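Local coordinates for Alr4995 protein (Nostoc sp., PDB 6LRF) that acts as the bifunctional enzyme AgrE, an arginine dihydrolase of the GME family that is also an ornithine cyclodeaminase, probably taking arginine through ornithine to proline, at residues T538-D543 with R555-V560; R565-I570 with S576-S581; P64-T69 with Q91-Y96. One frame throughout, in Å; residues are numbered along the deposited sequence.

Contact 1: T538-D543 with R555-V560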
# COMPACT_ATOMS: atom_id res chain seq x y z
N THR B 538 22.97 -16.91 -4.29
CA THR B 538 22.50 -15.53 -4.51
C THR B 538 21.28 -15.48 -5.42
O THR B 538 20.96 -16.43 -6.12
CB THR B 538 23.59 -14.61 -5.13
OG1 THR B 538 24.09 -15.19 -6.35
CG2 THR B 538 24.74 -14.37 -4.15
N SER B 539 20.62 -14.33 -5.43
CA SER B 539 19.45 -14.16 -6.26
C SER B 539 19.31 -12.69 -6.65
O SER B 539 19.00 -11.86 -5.79
CB SER B 539 18.21 -14.65 -5.51
OG SER B 539 17.05 -14.53 -6.31
N LEU B 540 19.54 -12.38 -7.93
CA LEU B 540 19.60 -11.00 -8.44
C LEU B 540 18.57 -10.10 -7.79
O LEU B 540 17.36 -10.34 -7.89
CB LEU B 540 19.40 -10.98 -9.96
CG LEU B 540 19.42 -9.59 -10.59
CD1 LEU B 540 20.70 -8.85 -10.25
CD2 LEU B 540 19.25 -9.68 -12.10
N GLY B 541 19.05 -9.08 -7.07
CA GLY B 541 18.18 -8.08 -6.47
C GLY B 541 17.81 -8.30 -5.01
O GLY B 541 17.36 -7.37 -4.34
N VAL B 542 17.97 -9.52 -4.51
CA VAL B 542 17.57 -9.81 -3.14
C VAL B 542 18.65 -10.58 -2.38
O VAL B 542 19.25 -11.52 -2.91
CB VAL B 542 16.22 -10.60 -3.10
CG1 VAL B 542 15.88 -11.04 -1.68
CG2 VAL B 542 15.09 -9.74 -3.67
N ASP B 543 18.92 -10.15 -1.14
CA ASP B 543 19.67 -10.98 -0.20
C ASP B 543 18.67 -11.89 0.51
O ASP B 543 18.05 -11.47 1.49
CB ASP B 543 20.43 -10.11 0.81
CG ASP B 543 21.37 -10.93 1.70
OD1 ASP B 543 21.24 -12.17 1.75
OD2 ASP B 543 22.25 -10.31 2.35
N ARG B 555 26.53 -10.22 -12.48
CA ARG B 555 27.51 -11.23 -12.89
C ARG B 555 27.05 -12.66 -12.58
O ARG B 555 27.06 -13.53 -13.46
CB ARG B 555 28.88 -10.93 -12.24
CG ARG B 555 29.64 -9.75 -12.88
CD ARG B 555 30.97 -9.47 -12.18
NE ARG B 555 31.86 -10.64 -12.19
CZ ARG B 555 32.73 -10.89 -13.16
NH1 ARG B 555 32.84 -10.06 -14.19
NH2 ARG B 555 33.51 -11.96 -13.10
N HIS B 556 26.63 -12.91 -11.34
CA HIS B 556 26.14 -14.23 -10.96
C HIS B 556 24.92 -14.63 -11.80
O HIS B 556 24.78 -15.79 -12.20
CB HIS B 556 25.78 -14.28 -9.47
CG HIS B 556 26.97 -14.41 -8.56
ND1 HIS B 556 26.85 -14.70 -7.22
CD2 HIS B 556 28.30 -14.30 -8.81
CE1 HIS B 556 28.06 -14.77 -6.68
NE2 HIS B 556 28.95 -14.53 -7.62
N HIS B 557 24.05 -13.66 -12.07
CA HIS B 557 22.83 -13.89 -12.83
C HIS B 557 23.10 -14.27 -14.30
O HIS B 557 22.59 -15.27 -14.81
CB HIS B 557 21.96 -12.65 -12.78
CG HIS B 557 20.52 -12.90 -13.08
ND1 HIS B 557 19.68 -13.61 -12.23
CD2 HIS B 557 19.76 -12.54 -14.15
CE1 HIS B 557 18.47 -13.66 -12.76
NE2 HIS B 557 18.49 -13.03 -13.92
N LEU B 558 23.91 -13.45 -14.96
CA LEU B 558 24.33 -13.69 -16.34
C LEU B 558 25.17 -14.96 -16.46
O LEU B 558 25.05 -15.68 -17.46
CB LEU B 558 25.13 -12.49 -16.87
CG LEU B 558 24.32 -11.45 -17.64
CD1 LEU B 558 23.87 -12.04 -18.99
CD2 LEU B 558 23.11 -11.00 -16.83
N LYS B 559 26.01 -15.23 -15.45
CA LYS B 559 26.79 -16.47 -15.45
C LYS B 559 25.89 -17.68 -15.50
O LYS B 559 26.16 -18.64 -16.23
CB LYS B 559 27.69 -16.58 -14.21
CG LYS B 559 28.23 -17.98 -13.98
CD LYS B 559 29.39 -17.99 -12.99
CE LYS B 559 30.12 -19.33 -13.03
NZ LYS B 559 31.48 -19.25 -12.41
N VAL B 560 24.82 -17.66 -14.71
CA VAL B 560 23.92 -18.78 -14.67
C VAL B 560 23.24 -18.96 -16.03
O VAL B 560 23.11 -20.08 -16.52
CB VAL B 560 22.84 -18.61 -13.57
CG1 VAL B 560 21.69 -19.61 -13.77
CG2 VAL B 560 23.48 -18.77 -12.19
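Two neighbouring histidines of helix 554-567 meet the loop at 538-540 in different ways, His556 through the edge of its ring and His557 through a face. At His556, ND1 donates a hydrogen bond to Thr538 OG1 over 2.9 Å, and the oxygen sits only 4° out of the ring plane, so the N-H points almost straight at it. The His556 ring reaches the loop because CG stands anti to the carbonyl carbon (chi1 -78°), and its side chain crosses that of Thr538 at about a right angle. The methyl CG2 of Thr538 rests 3.7 Å from the same His556 ND1.

Leu540 also crosses its partner nearly at right angles, but here a methyl comes down on a ring face. Its CD2 lies over one face of the His557 ring in a CH-pi contact, 3.6 Å from the centroid, while Leu540 CB, on the same side of the ring, lies 3.5 Å from His557 ND1. The polar end of that ring is held from elsewhere: His557 ND1 is bonded to Glu532 OE1, which also receives Leu540 N, and OE2 of the same carboxylate bonds Thr538 OG1. Glu532 thus ties the loop and the helix to one group. An alanine in place of His556 would probably leave Thr538 OG1 with Glu532 but without its in-plane N-H partner, and open a gap beside the threonine methyl.

Leu540 and Gly541, the latter with positive phi, are the central pair of a type II turn from Ser539 to Val542, which leads into the small hairpin of strands 542-543 and 548-549. Helix 524-536, which carries Glu532, also packs against both histidines, and helix 340-352 flanks His556 through Glu341 and Glu345.

Contact 2: R565-I570 with S576-S581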
# COMPACT_ATOMS: atom_id res chain seq x y z
N ARG B 565 22.73 -22.08 -21.07
CA ARG B 565 22.76 -22.04 -22.53
C ARG B 565 23.91 -22.93 -23.04
O ARG B 565 23.74 -23.64 -24.04
CB ARG B 565 22.89 -20.60 -23.04
CG ARG B 565 21.64 -19.72 -22.77
CD ARG B 565 21.80 -18.31 -23.36
NE ARG B 565 21.96 -18.37 -24.82
CZ ARG B 565 20.95 -18.38 -25.68
NH1 ARG B 565 19.69 -18.30 -25.24
NH2 ARG B 565 21.19 -18.46 -26.99
N ARG B 566 25.04 -22.96 -22.34
CA ARG B 566 26.14 -23.80 -22.77
C ARG B 566 25.79 -25.28 -22.72
O ARG B 566 26.07 -26.02 -23.66
CB ARG B 566 27.40 -23.56 -21.94
CG ARG B 566 28.58 -24.38 -22.47
CD ARG B 566 29.89 -23.97 -21.84
NE ARG B 566 29.90 -24.25 -20.41
CZ ARG B 566 29.95 -23.31 -19.47
NH1 ARG B 566 30.01 -22.02 -19.82
NH2 ARG B 566 29.95 -23.65 -18.18
N HIS B 567 25.18 -25.72 -21.63
CA HIS B 567 24.77 -27.12 -21.48
C HIS B 567 23.58 -27.46 -22.38
O HIS B 567 23.40 -28.62 -22.76
CB HIS B 567 24.42 -27.42 -20.02
CG HIS B 567 25.63 -27.57 -19.15
ND1 HIS B 567 26.09 -28.80 -18.73
CD2 HIS B 567 26.48 -26.65 -18.65
CE1 HIS B 567 27.17 -28.62 -17.99
NE2 HIS B 567 27.43 -27.33 -17.93
N GLY B 568 22.76 -26.45 -22.69
CA GLY B 568 21.73 -26.58 -23.72
C GLY B 568 20.32 -26.77 -23.18
O GLY B 568 19.36 -26.63 -23.92
N SER B 569 20.21 -27.11 -21.90
CA SER B 569 18.92 -27.20 -21.23
C SER B 569 19.13 -27.31 -19.74
O SER B 569 20.22 -27.68 -19.29
CB SER B 569 18.10 -28.41 -21.72
OG SER B 569 18.61 -29.62 -21.16
N ILE B 570 18.10 -26.97 -18.98
CA ILE B 570 18.10 -27.20 -17.55
C ILE B 570 18.35 -28.68 -17.22
O ILE B 570 19.10 -28.99 -16.30
CB ILE B 570 16.77 -26.74 -16.91
CG1 ILE B 570 16.64 -25.21 -17.01
CG2 ILE B 570 16.69 -27.17 -15.45
CD1 ILE B 570 15.26 -24.70 -16.62
N SER B 576 24.58 -33.18 -15.82
CA SER B 576 26.00 -32.92 -15.67
C SER B 576 26.41 -32.65 -14.22
O SER B 576 27.58 -32.43 -13.94
CB SER B 576 26.41 -31.74 -16.53
OG SER B 576 26.05 -30.53 -15.88
N GLY B 577 25.45 -32.64 -13.29
CA GLY B 577 25.75 -32.37 -11.90
C GLY B 577 26.07 -30.93 -11.50
O GLY B 577 26.53 -30.71 -10.39
N ILE B 578 25.84 -29.96 -12.38
CA ILE B 578 26.14 -28.57 -11.99
C ILE B 578 24.94 -27.94 -11.24
O ILE B 578 25.11 -27.07 -10.40
CB ILE B 578 26.53 -27.67 -13.19
CG1 ILE B 578 25.30 -27.31 -14.02
CG2 ILE B 578 27.61 -28.34 -14.05
CD1 ILE B 578 25.62 -26.48 -15.20
N ILE B 579 23.73 -28.40 -11.56
CA ILE B 579 22.55 -28.07 -10.76
C ILE B 579 22.23 -29.26 -9.85
O ILE B 579 21.95 -30.35 -10.35
CB ILE B 579 21.32 -27.78 -11.63
CG1 ILE B 579 21.58 -26.60 -12.59
CG2 ILE B 579 20.11 -27.52 -10.74
CD1 ILE B 579 20.44 -26.41 -13.58
N ARG B 580 22.25 -29.04 -8.54
CA ARG B 580 22.14 -30.15 -7.59
C ARG B 580 20.97 -30.02 -6.62
O ARG B 580 20.68 -30.94 -5.86
CB ARG B 580 23.44 -30.28 -6.79
CG ARG B 580 24.60 -30.73 -7.63
CD ARG B 580 25.84 -30.97 -6.81
NE ARG B 580 26.90 -31.54 -7.64
CZ ARG B 580 27.04 -32.83 -7.88
NH1 ARG B 580 26.20 -33.71 -7.34
NH2 ARG B 580 28.03 -33.26 -8.66
N SER B 581 20.29 -28.88 -6.64
CA SER B 581 19.17 -28.69 -5.74
C SER B 581 18.25 -27.59 -6.25
O SER B 581 18.64 -26.79 -7.11
CB SER B 581 19.67 -28.34 -4.34
OG SER B 581 20.50 -27.20 -4.38
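His567 and Ile578 reach each other from opposite directions through two different first torsions. In the histidine, CG is anti to the carbonyl carbon (chi1 -76°), which carries the ring from the last turn of helix 554-567 toward the loop after helix 570-575. In Ile578, CG1 is lodged between the backbone N and carbonyl carbon (chi1 75°), and the chain then runs on extended, so that CD1 leads. That methyl settles over one face of the His567 ring as a CH-pi contact, 3.7 Å from the centroid and 25° off the normal. It is displaced toward the rim, nearest to His567 NE2 at 3.4 Å.

Ser576 comes to another part of the same ring, obliquely, with OG 3.1 Å from His567 CE1. The hydroxyl also makes weak hydrogen bonds to the carbonyls of Lys572 and Gly573 in helix 570-575 just before it. Deeper in, Ile579 CD1 approaches Ile570 CG2 at 4.3 Å, beside Ile564 and Ile531 of the flanking helices.

The turns on either side of helix 570-575 make this folding-back possible. Gly568 ends the preceding helix with positive phi, Ser569 OG caps Lys572 N at the start of the short helix, and Gly577 closes it in a Schellman motif.

The chemistry is thus graded from surface to core: a serine hydroxyl at the exposed end, an imidazole topped by a methyl in the middle, and isoleucine against isoleucine inside. The clear contacts are one CH-pi and one apolar, so shape and dispersion probably do much to bring the end of helix 554-567 and the start of helix 570-575 up to the loop that follows the short helix in this Rossmann-fold region.

Contact 3: P64-T69 with Q91-Y96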
# COMPACT_ATOMS: atom_id res chain seq x y z
N PRO B 64 41.65 -10.46 32.09
CA PRO B 64 40.72 -11.55 32.40
C PRO B 64 40.57 -12.54 31.24
O PRO B 64 40.28 -13.72 31.47
CB PRO B 64 39.40 -10.83 32.67
CG PRO B 64 39.51 -9.56 31.89
CD PRO B 64 40.95 -9.17 31.98
N ASP B 65 40.76 -12.07 30.01
CA ASP B 65 40.50 -12.92 28.86
C ASP B 65 41.74 -13.73 28.50
O ASP B 65 41.75 -14.47 27.52
CB ASP B 65 40.02 -12.08 27.68
CG ASP B 65 38.61 -11.54 27.89
OD1 ASP B 65 37.71 -12.34 28.26
OD2 ASP B 65 38.40 -10.32 27.71
N LEU B 66 42.78 -13.62 29.33
CA LEU B 66 43.95 -14.47 29.18
C LEU B 66 43.58 -15.96 29.26
O LEU B 66 44.31 -16.82 28.78
CB LEU B 66 45.00 -14.11 30.24
CG LEU B 66 46.43 -14.53 29.92
CD1 LEU B 66 47.05 -13.54 28.96
CD2 LEU B 66 47.28 -14.66 31.19
N VAL B 67 42.41 -16.26 29.84
CA VAL B 67 41.92 -17.63 29.89
C VAL B 67 41.61 -18.17 28.49
O VAL B 67 41.50 -19.38 28.29
CB VAL B 67 40.65 -17.74 30.76
CG1 VAL B 67 40.98 -17.46 32.22
CG2 VAL B 67 39.57 -16.78 30.25
N PHE B 68 41.44 -17.27 27.53
CA PHE B 68 41.09 -17.68 26.17
C PHE B 68 42.35 -17.87 25.33
O PHE B 68 42.66 -17.09 24.42
CB PHE B 68 40.14 -16.65 25.55
CG PHE B 68 38.76 -16.65 26.19
CD1 PHE B 68 38.12 -17.86 26.48
CD2 PHE B 68 38.13 -15.46 26.53
CE1 PHE B 68 36.86 -17.88 27.07
CE2 PHE B 68 36.87 -15.46 27.12
CZ PHE B 68 36.23 -16.67 27.39
N THR B 69 43.08 -18.93 25.68
CA THR B 69 44.37 -19.22 25.05
C THR B 69 44.26 -19.56 23.57
O THR B 69 45.25 -19.47 22.86
CB THR B 69 45.07 -20.39 25.76
OG1 THR B 69 44.18 -21.51 25.82
CG2 THR B 69 45.49 -19.99 27.17
N GLN B 91 45.10 -6.56 24.19
CA GLN B 91 46.46 -6.40 23.67
C GLN B 91 47.55 -6.61 24.73
O GLN B 91 48.67 -6.99 24.40
CB GLN B 91 46.63 -5.03 23.04
CG GLN B 91 46.10 -4.96 21.60
CD GLN B 91 45.95 -3.54 21.09
OE1 GLN B 91 46.44 -2.59 21.69
NE2 GLN B 91 45.25 -3.39 19.95
N GLY B 92 47.22 -6.40 26.00
CA GLY B 92 48.19 -6.58 27.06
C GLY B 92 48.45 -8.05 27.35
O GLY B 92 49.41 -8.40 28.05
N GLU B 93 47.60 -8.92 26.82
CA GLU B 93 47.82 -10.35 26.93
C GLU B 93 49.04 -10.76 26.11
O GLU B 93 49.68 -11.78 26.41
CB GLU B 93 46.59 -11.14 26.46
CG GLU B 93 45.29 -10.78 27.16
CD GLU B 93 44.09 -11.59 26.64
OE1 GLU B 93 44.28 -12.63 25.97
OE2 GLU B 93 42.94 -11.15 26.89
N GLU B 94 49.36 -9.97 25.08
CA GLU B 94 50.35 -10.36 24.08
C GLU B 94 51.75 -10.65 24.62
O GLU B 94 52.35 -11.67 24.24
CB GLU B 94 50.42 -9.29 22.99
CG GLU B 94 49.15 -9.26 22.16
CD GLU B 94 49.07 -8.08 21.20
OE1 GLU B 94 50.11 -7.44 20.92
OE2 GLU B 94 47.95 -7.79 20.73
N PRO B 95 52.30 -9.77 25.50
CA PRO B 95 53.59 -10.13 26.09
C PRO B 95 53.59 -11.48 26.82
O PRO B 95 54.55 -12.24 26.67
CB PRO B 95 53.83 -8.99 27.08
CG PRO B 95 53.16 -7.84 26.45
CD PRO B 95 51.90 -8.40 25.88
N TYR B 96 52.52 -11.79 27.56
CA TYR B 96 52.48 -13.01 28.35
C TYR B 96 52.38 -14.24 27.47
O TYR B 96 53.02 -15.27 27.76
CB TYR B 96 51.33 -12.96 29.35
CG TYR B 96 51.51 -11.81 30.29
CD1 TYR B 96 52.45 -11.88 31.31
CD2 TYR B 96 50.78 -10.63 30.14
CE1 TYR B 96 52.65 -10.82 32.17
CE2 TYR B 96 50.97 -9.56 31.01
CZ TYR B 96 51.91 -9.67 32.02
OH TYR B 96 52.14 -8.63 32.90
O HOH W 1 42.05 -9.63 28.89
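The carboxylate of Glu93 lies over a face of the Asp65-Leu66 peptide, the two planes less than 30° apart. Its CD is 3.6 Å from Leu66 N, and OE2 comes 3.2 Å from Asp65 CB. Since the amide hydrogen stays near the plane of its own peptide, Leu66 N makes no hydrogen bond to the oxygens above it, and the meeting there is one of flat surfaces. A water beside them supplies the polar link: it accepts from Asp65 N and donates to Glu93 OE2 over 2.7 Å. OE2 has a further partner in Arg90, whose NE forms a salt bridge with it while NH2 bonds Phe68 O, so that one guanidinium reaches both the glutamate and the loop. Away from the interface, the Phe68 ring has Val67 CG2 over the centre of one face.

The apolar half belongs to Leu66. With CG anti to the backbone N (chi1 -159°), CD1 is carried against the stem of Glu93, 3.5 Å from its CB, and the extended glutamate and the leucine lie alongside each other, pointing opposite ways. Leu66 CD1 also meets Tyr96 CB at 4.3 Å, one helical turn further along. Asp65 turns its own carboxylate elsewhere, OD2 bonding Tyr19 OH; this oxygen lies 4.7 Å from Glu93 OE2, not in contact.

Both segments belong to the dimethylargininase-like part of the chain, consistent with the alpha/beta propeller of the GME family. Here the loop between strands 53-56 and 73-76 is laid against the N-terminal part of helix 93-103. Phe68 touches Leu265, and Tyr96 reaches back from the helix to Gln60, earlier in the same loop.

Overall arrangement
From the N terminus, contact 3 comes first: it closes a loop of 21 residues, holding strands 73-76 and 79-82, and stays within the dimethylargininase-like N-terminal part. Contacts 1 and 2 follow far downstream in the Rossmann-fold region. Contact 1 closes round the hairpin 542-543/548-549 and contact 2 round the single helix 570-575. All three run in series, none nesting or crossing. The later pair share helix 554-567, contact 1 near its start and contact 2 at its end, with centres about 16 Å apart. Contact 3 stands apart, its centre about 44 Å from that of contact 1 and about 52 Å from that of contact 2, across the chain's centre from the latter.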